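Local coordinates for protein putative O-Methyltransferase (Corynebacterium glutamicum, PDB 3DR5) that probably transfers a methyl group from S-adenosyl-L-methionine to a hydroxyl oxygen of a substrate that has not been identified, at residues Gly56-Ile61 with Asn127-Leu132; Ala60-Pro65 with Thr82-Ile87; Thr47-Thr52 with Asn76-Asn81. One frame throughout, in Å; residues are numbered along the deposited sequence.

Interaction 1: Gly56-Ile61 with Asn127-Leu132; sequences GSTGAI and NDSYQL
Ser57-Ile61 and Ser129-Leu132 converge at about 54° and pair in parallel at Ala60 and Leu132, near the start of two neighbouring strands. Three backbone hydrogen bonds join them. Thr58 N gives a nearly straight bond to Ser129 O at 2.7 Å. Next along, Gln131 N reaches Gly59 O at 3.1 Å, and Ile61 N closes on Leu132 O at 2.8 Å. A CA-H...O contact from Ala60 CA to the same Leu132 O, 3.1 Å long, accompanies the close approach here, where the CA atoms of Ala60 and Leu132 are 4.7 Å apart. The chain of 127-132 turns a corner at Gln131, and the pairing is regular only from Ala60 and Leu132 onward.

The side chains illustrate how a beta pair can carry an aromatic platform. Ile61 crosses Tyr130 at about a right angle and lays its terminal methyl over the ring, CD1 standing 3.7 Å from the Tyr130 ring centroid and 7° off the normal, a clear CH-pi contact. Tyr130 CG lies beside its own backbone N, anti to the carbonyl carbon (chi1 -62°), which brings the ring under the end of Ile61. Thr58 comes to the same ring obliquely, its CB 3.8 Å from Tyr130 CE1. On the other face of the sheet, Ala60 CB meets Leu132 CB at 4.0 Å.

This is the middle of the sheet, with strand 83-87 on the far side of strand 59-63 from 130-135. Ala60 and Leu132 pack on Ile74 of helix 67-77, and Leu132 also reaches Leu48 and Ala49 of helix 39-51, while Tyr130 rests against Leu125 of a loop and Leu152 of helix 142-152.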
loop_
_atom_site.group_PDB
_atom_site.type_symbol
_atom_site.label_atom_id
_atom_site.label_comp_id
_atom_site.label_asym_id
_atom_site.label_seq_id
_atom_site.Cartn_x
_atom_site.Cartn_y
_atom_site.Cartn_z
ATOM N N GLY A 56 12.546 15.780 -6.145
ATOM C CA GLY A 56 12.045 16.351 -7.388
ATOM C C GLY A 56 10.535 16.498 -7.384
ATOM O O GLY A 56 9.927 16.935 -8.360
ATOM N N SER A 57 9.931 16.148 -6.257
ATOM C CA SER A 57 8.485 16.210 -6.090
ATOM C C SER A 57 8.019 17.413 -5.275
ATOM O O SER A 57 8.658 17.796 -4.302
ATOM C CB SER A 57 8.012 14.914 -5.426
ATOM O OG SER A 57 6.674 14.996 -4.966
ATOM N N THR A 58 6.896 18.002 -5.676
ATOM C CA THR A 58 6.343 19.131 -4.946
ATOM C C THR A 58 5.715 18.565 -3.668
ATOM O O THR A 58 5.671 19.236 -2.629
ATOM C CB THR A 58 5.260 19.858 -5.773
ATOM O OG1 THR A 58 5.821 20.281 -7.021
ATOM C CG2 THR A 58 4.746 21.088 -5.020
ATOM N N GLY A 59 5.240 17.321 -3.749
ATOM C CA GLY A 59 4.616 16.688 -2.596
ATOM C C GLY A 59 3.345 15.924 -2.926
ATOM O O GLY A 59 3.250 15.238 -3.948
ATOM N N ALA A 60 2.346 16.067 -2.069
ATOM C CA ALA A 60 1.095 15.364 -2.261
ATOM C C ALA A 60 -0.101 16.282 -2.424
ATOM O O ALA A 60 -0.054 17.465 -2.073
ATOM C CB ALA A 60 0.865 14.401 -1.085
ATOM N N ILE A 61 -1.174 15.719 -2.970
ATOM C CA ILE A 61 -2.425 16.448 -3.132
ATOM C C ILE A 61 -3.543 15.631 -2.470
ATOM O O ILE A 61 -3.651 14.417 -2.687
ATOM C CB ILE A 61 -2.822 16.645 -4.608
ATOM C CG1 ILE A 61 -1.770 17.476 -5.339
ATOM C CG2 ILE A 61 -4.175 17.384 -4.686
ATOM C CD1 ILE A 61 -2.034 17.622 -6.828
ATOM N N ASN A 127 2.435 19.966 -14.257
ATOM C CA ASN A 127 2.481 18.567 -14.665
ATOM C C ASN A 127 3.744 17.866 -14.150
ATOM O O ASN A 127 4.791 18.500 -13.977
ATOM C CB ASN A 127 2.481 18.445 -16.189
ATOM C CG ASN A 127 1.114 18.639 -16.803
ATOM O OD1 ASN A 127 0.091 18.380 -16.168
ATOM N ND2 ASN A 127 1.087 19.080 -18.067
ATOM N N ASP A 128 3.636 16.564 -13.888
ATOM C CA ASP A 128 4.791 15.769 -13.464
ATOM C C ASP A 128 5.491 16.312 -12.225
ATOM O O ASP A 128 6.721 16.286 -12.138
ATOM C CB ASP A 128 5.780 15.716 -14.640
ATOM C CG ASP A 128 6.850 14.641 -14.481
ATOM O OD1 ASP A 128 6.501 13.514 -14.071
ATOM O OD2 ASP A 128 8.038 14.916 -14.783
ATOM N N SER A 129 4.718 16.785 -11.258
ATOM C CA SER A 129 5.309 17.360 -10.057
ATOM C C SER A 129 4.870 16.732 -8.743
ATOM O O SER A 129 5.402 17.070 -7.687
ATOM C CB SER A 129 4.998 18.851 -9.998
ATOM O OG SER A 129 5.942 19.627 -10.702
ATOM N N TYR A 130 3.920 15.810 -8.798
ATOM C CA TYR A 130 3.405 15.215 -7.583
ATOM C C TYR A 130 3.648 13.721 -7.462
ATOM O O TYR A 130 3.513 12.975 -8.428
ATOM C CB TYR A 130 1.913 15.545 -7.480
ATOM C CG TYR A 130 1.650 17.038 -7.387
ATOM C CD1 TYR A 130 1.707 17.698 -6.157
ATOM C CD2 TYR A 130 1.450 17.807 -8.538
ATOM C CE1 TYR A 130 1.561 19.084 -6.067
ATOM C CE2 TYR A 130 1.304 19.191 -8.464
ATOM C CZ TYR A 130 1.369 19.825 -7.220
ATOM O OH TYR A 130 1.224 21.193 -7.138
ATOM N N GLN A 131 3.996 13.298 -6.251
ATOM C CA GLN A 131 4.283 11.901 -5.952
ATOM C C GLN A 131 3.076 11.137 -5.405
ATOM O O GLN A 131 3.071 9.903 -5.376
ATOM C CB GLN A 131 5.410 11.821 -4.925
ATOM C CG GLN A 131 4.945 12.224 -3.515
ATOM C CD GLN A 131 6.084 12.537 -2.558
ATOM O OE1 GLN A 131 6.477 11.701 -1.746
ATOM N NE2 GLN A 131 6.628 13.740 -2.663
ATOM N N LEU A 132 2.053 11.863 -4.968
ATOM C CA LEU A 132 0.882 11.213 -4.389
ATOM C C LEU A 132 -0.355 12.098 -4.462
ATOM O O LEU A 132 -0.315 13.281 -4.119
ATOM C CB LEU A 132 1.166 10.842 -2.921
ATOM C CG LEU A 132 0.029 10.284 -2.045
ATOM C CD1 LEU A 132 -0.351 8.886 -2.524
ATOM C CD2 LEU A 132 0.460 10.241 -0.578
#

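Interaction 2: Ala60-Pro65 with Thr82-Ile87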
loop_
_atom_site.group_PDB
_atom_site.type_symbol
_atom_site.label_atom_id
_atom_site.label_comp_id
_atom_site.label_asym_id
_atom_site.label_seq_id
_atom_site.Cartn_x
_atom_site.Cartn_y
_atom_site.Cartn_z
ATOM N N ALA A 60 2.346 16.067 -2.069
ATOM C CA ALA A 60 1.095 15.364 -2.261
ATOM C C ALA A 60 -0.101 16.282 -2.424
ATOM O O ALA A 60 -0.054 17.465 -2.073
ATOM C CB ALA A 60 0.865 14.401 -1.085
ATOM N N ILE A 61 -1.174 15.719 -2.970
ATOM C CA ILE A 61 -2.425 16.448 -3.132
ATOM C C ILE A 61 -3.543 15.631 -2.470
ATOM O O ILE A 61 -3.651 14.417 -2.687
ATOM C CB ILE A 61 -2.822 16.645 -4.608
ATOM C CG1 ILE A 61 -1.770 17.476 -5.339
ATOM C CG2 ILE A 61 -4.175 17.384 -4.686
ATOM C CD1 ILE A 61 -2.034 17.622 -6.828
ATOM N N ALA A 62 -4.346 16.294 -1.642
ATOM C CA ALA A 62 -5.493 15.651 -0.996
ATOM C C ALA A 62 -6.755 16.388 -1.482
ATOM O O ALA A 62 -6.970 17.559 -1.169
ATOM C CB ALA A 62 -5.392 15.733 0.540
ATOM N N ILE A 63 -7.575 15.701 -2.267
ATOM C CA ILE A 63 -8.809 16.262 -2.794
ATOM C C ILE A 63 -9.947 15.610 -2.025
ATOM O O ILE A 63 -10.395 14.511 -2.352
ATOM C CB ILE A 63 -8.935 15.963 -4.292
ATOM C CG1 ILE A 63 -7.830 16.704 -5.050
ATOM C CG2 ILE A 63 -10.302 16.375 -4.792
ATOM C CD1 ILE A 63 -7.262 15.919 -6.211
ATOM N N THR A 64 -10.445 16.319 -1.019
ATOM C CA THR A 64 -11.491 15.776 -0.162
ATOM C C THR A 64 -12.044 16.828 0.798
ATOM O O THR A 64 -11.337 17.764 1.164
ATOM C CB THR A 64 -10.902 14.622 0.682
ATOM O OG1 THR A 64 -11.823 14.231 1.703
ATOM C CG2 THR A 64 -9.584 15.078 1.363
ATOM N N PRO A 65 -13.307 16.676 1.222
ATOM C CA PRO A 65 -13.958 17.605 2.157
ATOM C C PRO A 65 -13.300 17.529 3.533
ATOM O O PRO A 65 -13.365 18.468 4.311
ATOM C CB PRO A 65 -15.401 17.109 2.216
ATOM C CG PRO A 65 -15.612 16.466 0.900
ATOM C CD PRO A 65 -14.294 15.793 0.570
ATOM N N THR A 82 8.676 18.864 1.166
ATOM C CA THR A 82 7.558 18.765 0.229
ATOM C C THR A 82 6.363 19.411 0.923
ATOM O O THR A 82 6.414 19.705 2.120
ATOM C CB THR A 82 7.183 17.299 -0.093
ATOM O OG1 THR A 82 6.716 16.653 1.100
ATOM C CG2 THR A 82 8.384 16.539 -0.649
ATOM N N THR A 83 5.291 19.649 0.179
ATOM C CA THR A 83 4.097 20.250 0.769
ATOM C C THR A 83 2.864 19.377 0.534
ATOM O O THR A 83 2.866 18.474 -0.315
ATOM C CB THR A 83 3.769 21.650 0.167
ATOM O OG1 THR A 83 3.444 21.509 -1.224
ATOM C CG2 THR A 83 4.946 22.612 0.317
ATOM N N LEU A 84 1.818 19.633 1.310
ATOM C CA LEU A 84 0.558 18.933 1.118
ATOM C C LEU A 84 -0.370 20.003 0.554
ATOM O O LEU A 84 -0.525 21.084 1.132
ATOM C CB LEU A 84 -0.027 18.400 2.439
ATOM C CG LEU A 84 -1.493 17.931 2.363
ATOM C CD1 LEU A 84 -1.621 16.678 1.492
ATOM C CD2 LEU A 84 -1.987 17.646 3.774
ATOM N N THR A 85 -0.967 19.716 -0.593
ATOM C CA THR A 85 -1.892 20.645 -1.227
ATOM C C THR A 85 -3.295 20.072 -1.055
ATOM O O THR A 85 -3.601 18.989 -1.555
ATOM C CB THR A 85 -1.566 20.816 -2.725
ATOM O OG1 THR A 85 -0.282 21.437 -2.859
ATOM C CG2 THR A 85 -2.620 21.661 -3.417
ATOM N N CYS A 86 -4.139 20.805 -0.335
ATOM C CA CYS A 86 -5.515 20.390 -0.089
ATOM C C CYS A 86 -6.441 21.169 -1.007
ATOM O O CYS A 86 -6.253 22.362 -1.232
ATOM C CB CYS A 86 -5.903 20.655 1.364
ATOM S SG CYS A 86 -4.814 19.879 2.576
ATOM N N ILE A 87 -7.450 20.488 -1.533
ATOM C CA ILE A 87 -8.389 21.119 -2.451
ATOM C C ILE A 87 -9.858 20.848 -2.142
ATOM O O ILE A 87 -10.302 19.692 -2.172
ATOM C CB ILE A 87 -8.154 20.650 -3.905
ATOM C CG1 ILE A 87 -6.661 20.687 -4.242
ATOM C CG2 ILE A 87 -8.968 21.513 -4.869
ATOM C CD1 ILE A 87 -6.347 20.337 -5.683
HETATM O O HOH W 1 1.830 19.898 -2.852
#
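Ile87 CG1 stands anti to its carbonyl carbon (chi1 -46°), and with chi2 extended its CD1 is carried over the neighbouring strand, where Ile61 holds out CG2, the branch anti to its own backbone N. Ile87 CD1 meets Ile61 CG2 at 3.8 Å, the two side chains crossing obliquely, and Ile63 CG1 at 4.0 Å, the side chains of Ile63 and Ile87 lying side by side and pointing the same way. On the opposite face Leu84 turns its CG anti to the backbone N (chi1 167°), which puts CD1 between Ala60 and Ala62, 4.0 Å from Ala62 CB.

The backbones form a parallel ladder. Thr85 sits at its centre, giving its N-H to Ala60 O at 2.8 Å and receiving Ala62 N on its own O at 2.8 Å; Ala60 N to Thr83 O and Ile87 N to Ala62 O continue the pattern. Beside the first rungs a water links Ala60 O, to which it donates, with the hydroxyls of Thr83 and Thr85, the oxygen of the water lying 2.6 Å from Thr85 OG1.

The Leu84 and Cys86 face is covered by helix 67-77, with Phe101 of helix 91-103 also touching both residues. Strand 59-63, helix 67-77 and strand 83-87 make a beta-alpha-beta crossover, the repeating unit of the Rossmann-like fold of class I methyltransferases.

Interaction 3: Thr47-Thr52 with Asn76-Asn81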
loop_
_atom_site.group_PDB
_atom_site.type_symbol
_atom_site.label_atom_id
_atom_site.label_comp_id
_atom_site.label_asym_id
_atom_site.label_seq_id
_atom_site.Cartn_x
_atom_site.Cartn_y
_atom_site.Cartn_z
ATOM N N THR A 47 2.019 5.099 4.493
ATOM C CA THR A 47 2.978 4.214 3.839
ATOM C C THR A 47 3.341 4.710 2.446
ATOM O O THR A 47 4.517 4.741 2.080
ATOM C CB THR A 47 2.419 2.781 3.708
ATOM O OG1 THR A 47 2.146 2.248 5.010
ATOM C CG2 THR A 47 3.423 1.873 2.989
ATOM N N LEU A 48 2.334 5.097 1.667
ATOM C CA LEU A 48 2.587 5.586 0.315
ATOM C C LEU A 48 3.272 6.945 0.338
ATOM O O LEU A 48 4.122 7.232 -0.510
ATOM C CB LEU A 48 1.280 5.666 -0.482
ATOM C CG LEU A 48 0.605 4.305 -0.730
ATOM C CD1 LEU A 48 -0.715 4.503 -1.481
ATOM C CD2 LEU A 48 1.550 3.396 -1.527
ATOM N N ALA A 49 2.905 7.788 1.303
ATOM C CA ALA A 49 3.520 9.103 1.410
ATOM C C ALA A 49 4.986 8.914 1.789
ATOM O O ALA A 49 5.845 9.694 1.382
ATOM C CB ALA A 49 2.799 9.953 2.474
ATOM N N ALA A 50 5.261 7.874 2.576
ATOM C CA ALA A 50 6.617 7.567 3.024
ATOM C C ALA A 50 7.447 6.850 1.958
ATOM O O ALA A 50 8.646 7.086 1.843
ATOM C CB ALA A 50 6.569 6.720 4.289
ATOM N N THR A 51 6.816 5.978 1.179
ATOM C CA THR A 51 7.536 5.242 0.153
ATOM C C THR A 51 7.726 6.029 -1.151
ATOM O O THR A 51 8.782 5.903 -1.780
ATOM C CB THR A 51 6.856 3.866 -0.137
ATOM O OG1 THR A 51 5.558 4.059 -0.726
ATOM C CG2 THR A 51 6.699 3.083 1.174
ATOM N N THR A 52 6.735 6.832 -1.555
ATOM C CA THR A 52 6.872 7.606 -2.787
ATOM C C THR A 52 8.047 8.575 -2.679
ATOM O O THR A 52 8.443 8.987 -1.585
ATOM C CB THR A 52 5.563 8.351 -3.166
ATOM O OG1 THR A 52 5.095 9.129 -2.059
ATOM C CG2 THR A 52 4.504 7.339 -3.585
ATOM N N ASN A 76 2.497 12.592 8.005
ATOM C CA ASN A 76 3.301 11.706 8.847
ATOM C C ASN A 76 4.442 11.067 8.052
ATOM O O ASN A 76 5.556 10.935 8.561
ATOM C CB ASN A 76 2.430 10.596 9.434
ATOM C CG ASN A 76 1.766 10.995 10.737
ATOM O OD1 ASN A 76 0.744 10.420 11.137
ATOM N ND2 ASN A 76 2.350 11.971 11.416
ATOM N N GLY A 77 4.170 10.671 6.807
ATOM C CA GLY A 77 5.197 10.016 6.001
ATOM C C GLY A 77 5.998 10.852 5.021
ATOM O O GLY A 77 7.164 10.574 4.755
ATOM N N LEU A 78 5.361 11.879 4.487
ATOM C CA LEU A 78 5.977 12.779 3.520
ATOM C C LEU A 78 7.322 13.380 3.968
ATOM O O LEU A 78 7.485 13.753 5.128
ATOM C CB LEU A 78 4.992 13.905 3.209
ATOM C CG LEU A 78 4.624 14.317 1.781
ATOM C CD1 LEU A 78 4.345 13.090 0.922
ATOM C CD2 LEU A 78 3.400 15.237 1.835
ATOM N N ALA A 79 8.284 13.465 3.050
ATOM C CA ALA A 79 9.581 14.064 3.365
ATOM C C ALA A 79 9.334 15.562 3.683
ATOM O O ALA A 79 8.468 16.222 3.075
ATOM C CB ALA A 79 10.527 13.919 2.183
ATOM N N ASP A 80 10.107 16.096 4.626
ATOM C CA ASP A 80 9.961 17.488 5.068
ATOM C C ASP A 80 10.040 18.574 4.012
ATOM O O ASP A 80 9.408 19.628 4.159
ATOM C CB ASP A 80 10.962 17.801 6.184
ATOM C CG ASP A 80 10.735 16.953 7.422
ATOM O OD1 ASP A 80 9.639 16.363 7.530
ATOM O OD2 ASP A 80 11.641 16.893 8.290
ATOM N N ASN A 81 10.791 18.316 2.947
ATOM C CA ASN A 81 10.948 19.297 1.882
ATOM C C ASN A 81 9.903 19.196 0.774
ATOM O O ASN A 81 10.201 19.408 -0.405
ATOM C CB ASN A 81 12.359 19.209 1.294
ATOM C CG ASN A 81 12.637 17.884 0.631
ATOM O OD1 ASN A 81 12.073 16.861 1.010
ATOM N ND2 ASN A 81 13.531 17.889 -0.356
HETATM O O HOH W 2 8.400 11.537 0.719
#
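Ala49 CB packs against the CD1 methyl of Leu78 at 3.8 Å, while the same methyl lies 3.7 Å from Ala49 O. Leu78 points its CB away from helix 39-51, yet the branch curls back: chi1 of -130° swings CG round so that CD1 reaches the last turn of that helix.

Beside it, the two backbones come very close. Ala50 CA and Gly77 CA are 4.1 Å apart, and Ala50 CA directs a CA-H...O contact at Gly77 O, 3.5 Å away. Gly77, having no side chain, lets the backbones come this near. A water spans the gap further along: it accepts from Ala79 N at 3.0 Å and lies 3.2 Å from Ala49 O, a carbonyl in the last turn of helix 39-51, to which it may donate.

The last turn of helix 39-51 thus meets the Gly77-Leu78 region that leads from helix 67-77 to strand 83-87. Nearby, Thr51 of this chain is hydrogen-bonded through its hydroxyl to Thr51 of the second subunit, and Asp80 bonds to His216 and His217 of that subunit, tag residues. Here the small residues Ala49, Ala50 and Gly77 allow the close approach, on one flank of the sheet of a Rossmann-like methyltransferase fold and next to the subunit interface.

From the N terminus, helix 39-51 comes first, then strand 59-63, helix 67-77 and strand 83-87, and much later strand 130-135. Interaction 3 closes a loop from the last turn of helix 39-51 to the Gly77-Leu78 region, taking in strand 59-63. Interactions 1 and 2 start from the same stretch: interaction 2 closes the short crossover from strand 59-63 to strand 83-87, whereas the loop to 127-132 runs on past strand 83-87. Interaction 3 crosses both, its segments alternating with theirs. Ala60 and Ile61 serve interactions 1 and 2 from the central strand, while Gln131 and Leu132 pack against residues of interaction 3, tying sheet to helices.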